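Local structure of uncharacterized protein (Bacillus thuringiensis serovar kurstaki, 4XHN) at residues K23-N28 with F402-Y407; N235-G240 with N367-G372. The protein probably acts as an actin-like, ATP-binding protein of the ParM type, whose relatives polymerise into filaments that segregate plasmids. The protein carries 2 engineered substitutions. All blocks are in the same frame, centred on the assembly; numbering follows the deposited sequence.

Contact 1 (K23-N28 with F402-Y407). With ANP (phosphoaminophosphonic acid-adenylate ester), chain C.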
loop_
_atom_site.group_PDB
_atom_site.type_symbol
_atom_site.label_atom_id
_atom_site.label_comp_id
_atom_site.label_asym_id
_atom_site.label_seq_id
_atom_site.Cartn_x
_atom_site.Cartn_y
_atom_site.Cartn_z
ATOM N N LYS A 23 -3.207 -1.061 2.382
ATOM C CA LYS A 23 -3.144 -1.841 1.153
ATOM C C LYS A 23 -3.620 -3.273 1.367
ATOM O O LYS A 23 -3.343 -3.888 2.397
ATOM C CB LYS A 23 -1.722 -1.827 0.583
ATOM C CG LYS A 23 -1.388 -0.540 -0.163
ATOM C CD LYS A 23 0.016 -0.545 -0.739
ATOM C CE LYS A 23 1.044 -0.172 0.313
ATOM N NZ LYS A 23 2.363 0.156 -0.298
ATOM N N ILE A 24 -4.353 -3.786 0.385
ATOM C CA ILE A 24 -4.868 -5.148 0.428
ATOM C C ILE A 24 -4.623 -5.847 -0.902
ATOM O O ILE A 24 -4.833 -5.272 -1.969
ATOM C CB ILE A 24 -6.385 -5.172 0.761
ATOM C CG1 ILE A 24 -7.006 -6.542 0.467
ATOM C CG2 ILE A 24 -7.120 -4.119 -0.041
ATOM C CD1 ILE A 24 -6.461 -7.675 1.305
ATOM N N SER A 25 -4.143 -7.082 -0.828
ATOM C CA SER A 25 -4.110 -7.969 -1.978
ATOM C C SER A 25 -4.883 -9.227 -1.622
ATOM O O SER A 25 -4.575 -9.885 -0.631
ATOM C CB SER A 25 -2.675 -8.309 -2.378
ATOM O OG SER A 25 -1.990 -7.158 -2.834
ATOM N N PHE A 26 -5.892 -9.552 -2.420
ATOM C CA PHE A 26 -6.734 -10.703 -2.133
ATOM C C PHE A 26 -7.003 -11.524 -3.385
ATOM O O PHE A 26 -6.768 -11.067 -4.504
ATOM C CB PHE A 26 -8.062 -10.256 -1.513
ATOM C CG PHE A 26 -8.960 -9.519 -2.468
ATOM C CD1 PHE A 26 -10.039 -10.158 -3.061
ATOM C CD2 PHE A 26 -8.724 -8.190 -2.777
ATOM C CE1 PHE A 26 -10.864 -9.484 -3.943
ATOM C CE2 PHE A 26 -9.547 -7.511 -3.659
ATOM C CZ PHE A 26 -10.618 -8.159 -4.240
ATOM N N LEU A 27 -7.504 -12.737 -3.187
ATOM C CA LEU A 27 -7.920 -13.583 -4.294
ATOM C C LEU A 27 -9.357 -13.277 -4.688
ATOM O O LEU A 27 -10.244 -13.233 -3.834
ATOM C CB LEU A 27 -7.786 -15.060 -3.926
ATOM C CG LEU A 27 -6.365 -15.615 -3.930
ATOM C CD1 LEU A 27 -6.359 -17.079 -3.522
ATOM C CD2 LEU A 27 -5.766 -15.434 -5.310
ATOM N N ASN A 28 -9.590 -13.060 -5.977
ATOM C CA ASN A 28 -10.950 -12.871 -6.457
ATOM C C ASN A 28 -11.578 -14.201 -6.848
ATOM O O ASN A 28 -11.053 -15.267 -6.523
ATOM C CB ASN A 28 -10.989 -11.888 -7.634
ATOM C CG ASN A 28 -10.101 -12.308 -8.794
ATOM O OD1 ASN A 28 -9.855 -13.493 -9.017
ATOM N ND2 ASN A 28 -9.619 -11.325 -9.546
ATOM N N PHE A 402 3.903 -5.065 -3.385
ATOM C CA PHE A 402 4.800 -6.194 -3.161
ATOM C C PHE A 402 4.567 -6.867 -1.813
ATOM O O PHE A 402 4.486 -8.093 -1.725
ATOM C CB PHE A 402 6.257 -5.741 -3.259
ATOM C CG PHE A 402 7.250 -6.847 -3.049
ATOM C CD1 PHE A 402 7.655 -7.640 -4.108
ATOM C CD2 PHE A 402 7.786 -7.091 -1.793
ATOM C CE1 PHE A 402 8.571 -8.658 -3.922
ATOM C CE2 PHE A 402 8.701 -8.111 -1.598
ATOM C CZ PHE A 402 9.094 -8.895 -2.665
ATOM N N THR A 403 4.451 -6.060 -0.766
ATOM C CA THR A 403 4.343 -6.579 0.591
ATOM C C THR A 403 2.984 -7.235 0.847
ATOM O O THR A 403 2.915 -8.322 1.424
ATOM C CB THR A 403 4.585 -5.466 1.624
ATOM O OG1 THR A 403 5.877 -4.890 1.402
ATOM C CG2 THR A 403 4.530 -6.026 3.033
ATOM N N SER A 404 1.907 -6.583 0.420
ATOM C CA SER A 404 0.572 -7.151 0.588
ATOM C C SER A 404 0.426 -8.408 -0.262
ATOM O O SER A 404 -0.201 -9.381 0.156
ATOM C CB SER A 404 -0.512 -6.133 0.226
ATOM O OG SER A 404 -0.612 -5.958 -1.175
ATOM N N ARG A 405 1.016 -8.386 -1.455
ATOM C CA ARG A 405 1.037 -9.564 -2.315
ATOM C C ARG A 405 1.852 -10.680 -1.669
ATOM O O ARG A 405 1.498 -11.854 -1.773
ATOM C CB ARG A 405 1.600 -9.223 -3.697
ATOM C CG ARG A 405 0.628 -8.476 -4.600
ATOM C CD ARG A 405 1.323 -7.924 -5.839
ATOM N NE ARG A 405 1.957 -8.973 -6.634
ATOM C CZ ARG A 405 1.313 -9.753 -7.496
ATOM N NH1 ARG A 405 0.007 -9.613 -7.675
ATOM N NH2 ARG A 405 1.974 -10.680 -8.176
ATOM N N SER A 406 2.941 -10.310 -1.000
ATOM C CA SER A 406 3.759 -11.275 -0.268
ATOM C C SER A 406 2.979 -11.884 0.889
ATOM O O SER A 406 3.054 -13.088 1.135
ATOM C CB SER A 406 5.038 -10.621 0.256
ATOM O OG SER A 406 6.044 -10.574 -0.740
ATOM N N TYR A 407 2.229 -11.044 1.598
ATOM C CA TYR A 407 1.428 -11.502 2.727
ATOM C C TYR A 407 0.284 -12.396 2.264
ATOM O O TYR A 407 -0.123 -13.312 2.977
ATOM C CB TYR A 407 0.886 -10.313 3.519
ATOM C CG TYR A 407 1.949 -9.572 4.297
ATOM C CD1 TYR A 407 3.201 -10.137 4.509
ATOM C CD2 TYR A 407 1.702 -8.309 4.820
ATOM C CE1 TYR A 407 4.176 -9.466 5.221
ATOM C CE2 TYR A 407 2.673 -7.630 5.532
ATOM C CZ TYR A 407 3.906 -8.215 5.731
ATOM O OH TYR A 407 4.875 -7.543 6.439
HETATM P PG ANP C . 4.146 3.882 3.061
HETATM O O1G ANP C . 5.147 4.918 3.464
HETATM O O2G ANP C . 4.893 2.634 2.449
HETATM O O3G ANP C . 3.327 3.428 4.337
HETATM P PB ANP C . 2.663 3.433 0.737
HETATM O O1B ANP C . 1.113 3.316 0.689
HETATM O O2B ANP C . 3.244 2.093 1.057
HETATM N N3B ANP C . 3.080 4.544 1.925
HETATM P PA ANP C . 3.443 2.997 -1.887
HETATM O O1A ANP C . 2.231 2.223 -2.241
HETATM O O2A ANP C . 4.667 2.128 -1.582
HETATM O O3A ANP C . 3.211 3.947 -0.630
HETATM O "O5'" ANP C . 3.739 4.019 -3.058
HETATM C "C5'" ANP C . 4.954 4.798 -3.036
HETATM C "C4'" ANP C . 4.875 5.905 -4.060
HETATM O "O4'" ANP C . 4.931 5.351 -5.396
HETATM C "C3'" ANP C . 3.611 6.766 -4.005
HETATM O "O3'" ANP C . 3.955 8.131 -4.210
HETATM C "C2'" ANP C . 2.786 6.227 -5.176
HETATM O "O2'" ANP C . 1.862 7.179 -5.689
HETATM C "C1'" ANP C . 3.901 5.928 -6.168
HETATM N N9 ANP C . 3.535 5.016 -7.246
HETATM C C8 ANP C . 2.805 3.861 -7.161
HETATM N N7 ANP C . 2.626 3.249 -8.310
HETATM C C5 ANP C . 3.288 4.071 -9.213
HETATM C C6 ANP C . 3.473 3.982 -10.612
HETATM N N6 ANP C . 2.994 2.991 -11.366
HETATM N N1 ANP C . 4.187 4.963 -11.210
HETATM C C2 ANP C . 4.670 5.958 -10.461
HETATM N N3 ANP C . 4.556 6.146 -9.143
HETATM C C4 ANP C . 3.850 5.159 -8.577
#
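Ser25 OG and Ser404 OG meet hydroxyl to hydroxyl, 2.5 Å apart, in the one hydrogen bond between strand 23-27 and helix 402-407. Either oxygen could donate. Ser404 holds its OG between its own backbone N and carbonyl carbon (chi1 75°), which places it over the strand, with the CB of Ser25 3.4 Å from it. The hydroxyl of Ser25 also touches the aliphatic start of Arg405, whose CG lies 3.4 Å from Ser25 OG. Further back along the strand, Lys23 adds a looser contact, its CB 4.5 Å from the CB of Ser404. With serines at the meeting point, the two axes can come within 7.0 Å, at 39° to one another.

Strand 21-27 pairs with strand 13-17 on one side and strand 33-45 on the other. Strands 13-17 and 21-27 form a hairpin at the nucleotide, consistent with the first phosphate-binding hairpin of the actin fold. Lys23 and Ser25 point from this sheet toward helix 402-414, while Ile24 and Phe26 point away and pack on helix 124-140.

Past its contact with Ser404, the Lys23 chain bends at chi3 (-82°) and carries NZ to the triphosphate of the bound ATP analogue. There NZ bonds to ANP O1A at 2.8 Å and to ANP O2B at 2.5 Å, bridging the alpha and beta phosphates. The carbonyl of Ala400 is a further partner of NZ, and a magnesium ion lies about 3 Å from the side chain.

A second shell fixes the hydroxyl pair: Ser35 bonds to Ser25 OG, and the carbonyl of Tyr401 to Ser404 OG. The guanidinium of Arg405 turns to Asp212 in a salt bridge.

Contact 2 (N235-G240 with N367-G372). With ANP (phosphoaminophosphonic acid-adenylate ester), chain C.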
loop_
_atom_site.group_PDB
_atom_site.type_symbol
_atom_site.label_atom_id
_atom_site.label_comp_id
_atom_site.label_asym_id
_atom_site.label_seq_id
_atom_site.Cartn_x
_atom_site.Cartn_y
_atom_site.Cartn_z
ATOM N N ASN A 235 13.953 -3.572 0.880
ATOM C CA ASN A 235 13.691 -2.149 0.964
ATOM C C ASN A 235 12.365 -1.789 0.307
ATOM O O ASN A 235 12.262 -1.701 -0.917
ATOM C CB ASN A 235 14.838 -1.367 0.336
ATOM C CG ASN A 235 16.189 -1.780 0.888
ATOM O OD1 ASN A 235 16.590 -1.350 1.968
ATOM N ND2 ASN A 235 16.899 -2.619 0.144
ATOM N N ASP A 236 11.346 -1.603 1.141
ATOM C CA ASP A 236 10.028 -1.199 0.683
ATOM C C ASP A 236 9.992 0.320 0.589
ATOM O O ASP A 236 10.025 1.009 1.609
ATOM C CB ASP A 236 8.947 -1.716 1.635
ATOM C CG ASP A 236 7.573 -1.769 0.994
ATOM O OD1 ASP A 236 7.363 -1.107 -0.041
ATOM O OD2 ASP A 236 6.696 -2.478 1.531
ATOM N N LEU A 237 9.937 0.842 -0.633
ATOM C CA LEU A 237 10.004 2.285 -0.841
ATOM C C LEU A 237 8.603 2.880 -0.951
ATOM O O LEU A 237 7.932 2.731 -1.973
ATOM C CB LEU A 237 10.829 2.607 -2.089
ATOM C CG LEU A 237 12.218 1.958 -2.194
ATOM C CD1 LEU A 237 13.070 2.678 -3.227
ATOM C CD2 LEU A 237 12.935 1.910 -0.849
ATOM N N GLY A 238 8.170 3.560 0.108
ATOM C CA GLY A 238 6.802 4.042 0.203
ATOM C C GLY A 238 6.616 5.541 0.061
ATOM O O GLY A 238 7.551 6.272 -0.271
ATOM N N ALA A 239 5.396 5.996 0.333
ATOM C CA ALA A 239 5.010 7.389 0.116
ATOM C C ALA A 239 5.600 8.339 1.156
ATOM O O ALA A 239 6.197 9.356 0.804
ATOM C CB ALA A 239 3.495 7.513 0.101
ATOM N N GLY A 240 5.419 8.016 2.432
ATOM C CA GLY A 240 5.924 8.857 3.499
ATOM C C GLY A 240 7.116 8.262 4.209
ATOM O O GLY A 240 7.846 8.956 4.917
ATOM N N ASN A 367 20.181 -7.339 -2.345
ATOM C CA ASN A 367 19.307 -6.266 -1.872
ATOM C C ASN A 367 18.058 -6.106 -2.732
ATOM O O ASN A 367 18.134 -5.663 -3.878
ATOM C CB ASN A 367 20.066 -4.940 -1.820
ATOM C CG ASN A 367 21.223 -4.971 -0.849
ATOM O OD1 ASN A 367 21.084 -4.596 0.317
ATOM N ND2 ASN A 367 22.376 -5.425 -1.321
ATOM N N ILE A 368 16.907 -6.459 -2.169
ATOM C CA ILE A 368 15.645 -6.371 -2.894
ATOM C C ILE A 368 14.980 -5.016 -2.676
ATOM O O ILE A 368 14.753 -4.601 -1.540
ATOM C CB ILE A 368 14.679 -7.490 -2.470
ATOM C CG1 ILE A 368 15.365 -8.850 -2.595
ATOM C CG2 ILE A 368 13.413 -7.448 -3.306
ATOM C CD1 ILE A 368 14.558 -9.992 -2.041
ATOM N N VAL A 369 14.674 -4.327 -3.773
ATOM C CA VAL A 369 14.033 -3.020 -3.697
ATOM C C VAL A 369 12.617 -3.084 -4.257
ATOM O O VAL A 369 12.414 -3.417 -5.426
ATOM C CB VAL A 369 14.836 -1.952 -4.458
ATOM C CG1 VAL A 369 14.217 -0.582 -4.251
ATOM C CG2 VAL A 369 16.286 -1.956 -4.007
ATOM N N VAL A 370 11.638 -2.768 -3.415
ATOM C CA VAL A 370 10.234 -2.851 -3.799
ATOM C C VAL A 370 9.479 -1.586 -3.396
ATOM O O VAL A 370 10.078 -0.621 -2.921
ATOM C CB VAL A 370 9.556 -4.080 -3.162
ATOM C CG1 VAL A 370 10.260 -5.357 -3.598
ATOM C CG2 VAL A 370 9.560 -3.964 -1.645
ATOM N N GLY A 371 8.164 -1.591 -3.589
ATOM C CA GLY A 371 7.343 -0.447 -3.238
ATOM C C GLY A 371 7.109 0.472 -4.422
ATOM O O GLY A 371 7.794 0.371 -5.439
ATOM N N GLY A 372 6.142 1.374 -4.291
ATOM C CA GLY A 372 5.809 2.289 -5.367
ATOM C C GLY A 372 6.944 3.226 -5.744
ATOM O O GLY A 372 6.963 3.770 -6.848
HETATM P PG ANP C . 4.146 3.882 3.061
HETATM O O1G ANP C . 5.147 4.918 3.464
HETATM O O2G ANP C . 4.893 2.634 2.449
HETATM O O3G ANP C . 3.327 3.428 4.337
HETATM P PB ANP C . 2.663 3.433 0.737
HETATM O O1B ANP C . 1.113 3.316 0.689
HETATM O O2B ANP C . 3.244 2.093 1.057
HETATM N N3B ANP C . 3.080 4.544 1.925
HETATM P PA ANP C . 3.443 2.997 -1.887
HETATM O O1A ANP C . 2.231 2.223 -2.241
HETATM O O2A ANP C . 4.667 2.128 -1.582
HETATM O O3A ANP C . 3.211 3.947 -0.630
HETATM O "O5'" ANP C . 3.739 4.019 -3.058
HETATM C "C5'" ANP C . 4.954 4.798 -3.036
HETATM C "C4'" ANP C . 4.875 5.905 -4.060
HETATM O "O4'" ANP C . 4.931 5.351 -5.396
HETATM C "C3'" ANP C . 3.611 6.766 -4.005
HETATM O "O3'" ANP C . 3.955 8.131 -4.210
HETATM C "C2'" ANP C . 2.786 6.227 -5.176
HETATM O "O2'" ANP C . 1.862 7.179 -5.689
HETATM C "C1'" ANP C . 3.901 5.928 -6.168
HETATM N N9 ANP C . 3.535 5.016 -7.246
HETATM C C8 ANP C . 2.805 3.861 -7.161
HETATM N N7 ANP C . 2.626 3.249 -8.310
HETATM C C5 ANP C . 3.288 4.071 -9.213
HETATM C C6 ANP C . 3.473 3.982 -10.612
HETATM N N6 ANP C . 2.994 2.991 -11.366
HETATM N N1 ANP C . 4.187 4.963 -11.210
HETATM C C2 ANP C . 4.670 5.958 -10.461
HETATM N N3 ANP C . 4.556 6.146 -9.143
HETATM C C4 ANP C . 3.850 5.159 -8.577
HETATM O O HOH W 1 20.191 -2.370 0.810
#
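Asn235 and Val369 lie side by side in neighbouring parallel strands, their CA atoms 4.8 Å apart. Asn235 N donates to Ile368 O, its carbonyl receives Val370 N, and two residues on Leu237 N closes the ladder on Val370 O at 2.7 Å. The short strands run nearly parallel, their directions 18° apart.

Leu237 follows this ladder with its side chain. Its CB lies 3.4 Å from Val370 O; its CG keeps the same distance from that oxygen. With CG anti to the carbonyl carbon (chi1 -51°), the branch extends back along the neighbouring strand until CD1 meets Val369 CG1 at 3.6 Å, methyl against methyl. Tyr347 and Gln351 of helix 337-362 also touch this leucine.

On the same sheet face as Leu237 and Val369, the amide of Asn235 leans over the backbone: ND2 makes a weak bond to Ile368 O, and OD1 is held by Asn244. Asp236 and Val370 occupy the other face, where their side chains cross at about a right angle. Asp236 OD1 comes to 3.3 Å from Gly371 CA, whereas OD2 bonds to Thr403; a magnesium ion lies about 4 Å from this carboxylate.

Both strands then turn into glycine-containing loops at the nucleotide, as in the second phosphate loop and the adenosine motif of actin-like ATPases. Gly372 N bonds to ANP O2A at 3.2 Å, Gly240 N bonds to ANP O1G at 3.3 Å, and Ala239 N makes a weak bond to ANP O3A. Within these two segments the phosphates are thus met by backbone N-H groups, to which Lys23 adds a charged side chain. Main-chain donors sit where the backbone puts them, so the strand ladder, which leads into both loops, probably fixes where they point.

Overall arrangement
Both contacts are buried and approach the same nucleotide from different sheets, with centres about 15 Å apart. Contact 1 lays a helix on the larger, eight-strand sheet, whereas contact 2 joins two adjacent strands within the smaller. Their chemistry differs accordingly. A hydroxyl pair carries contact 1, while a backbone ladder and apolar side chains carry contact 2. At the phosphates a lysine amine serves the first and main-chain N-H groups the second. The helix segment 402-407 connects them, for its first residue, Phe402, packs on Val370 of contact 2 while its serine two residues on rests on the strand of contact 1.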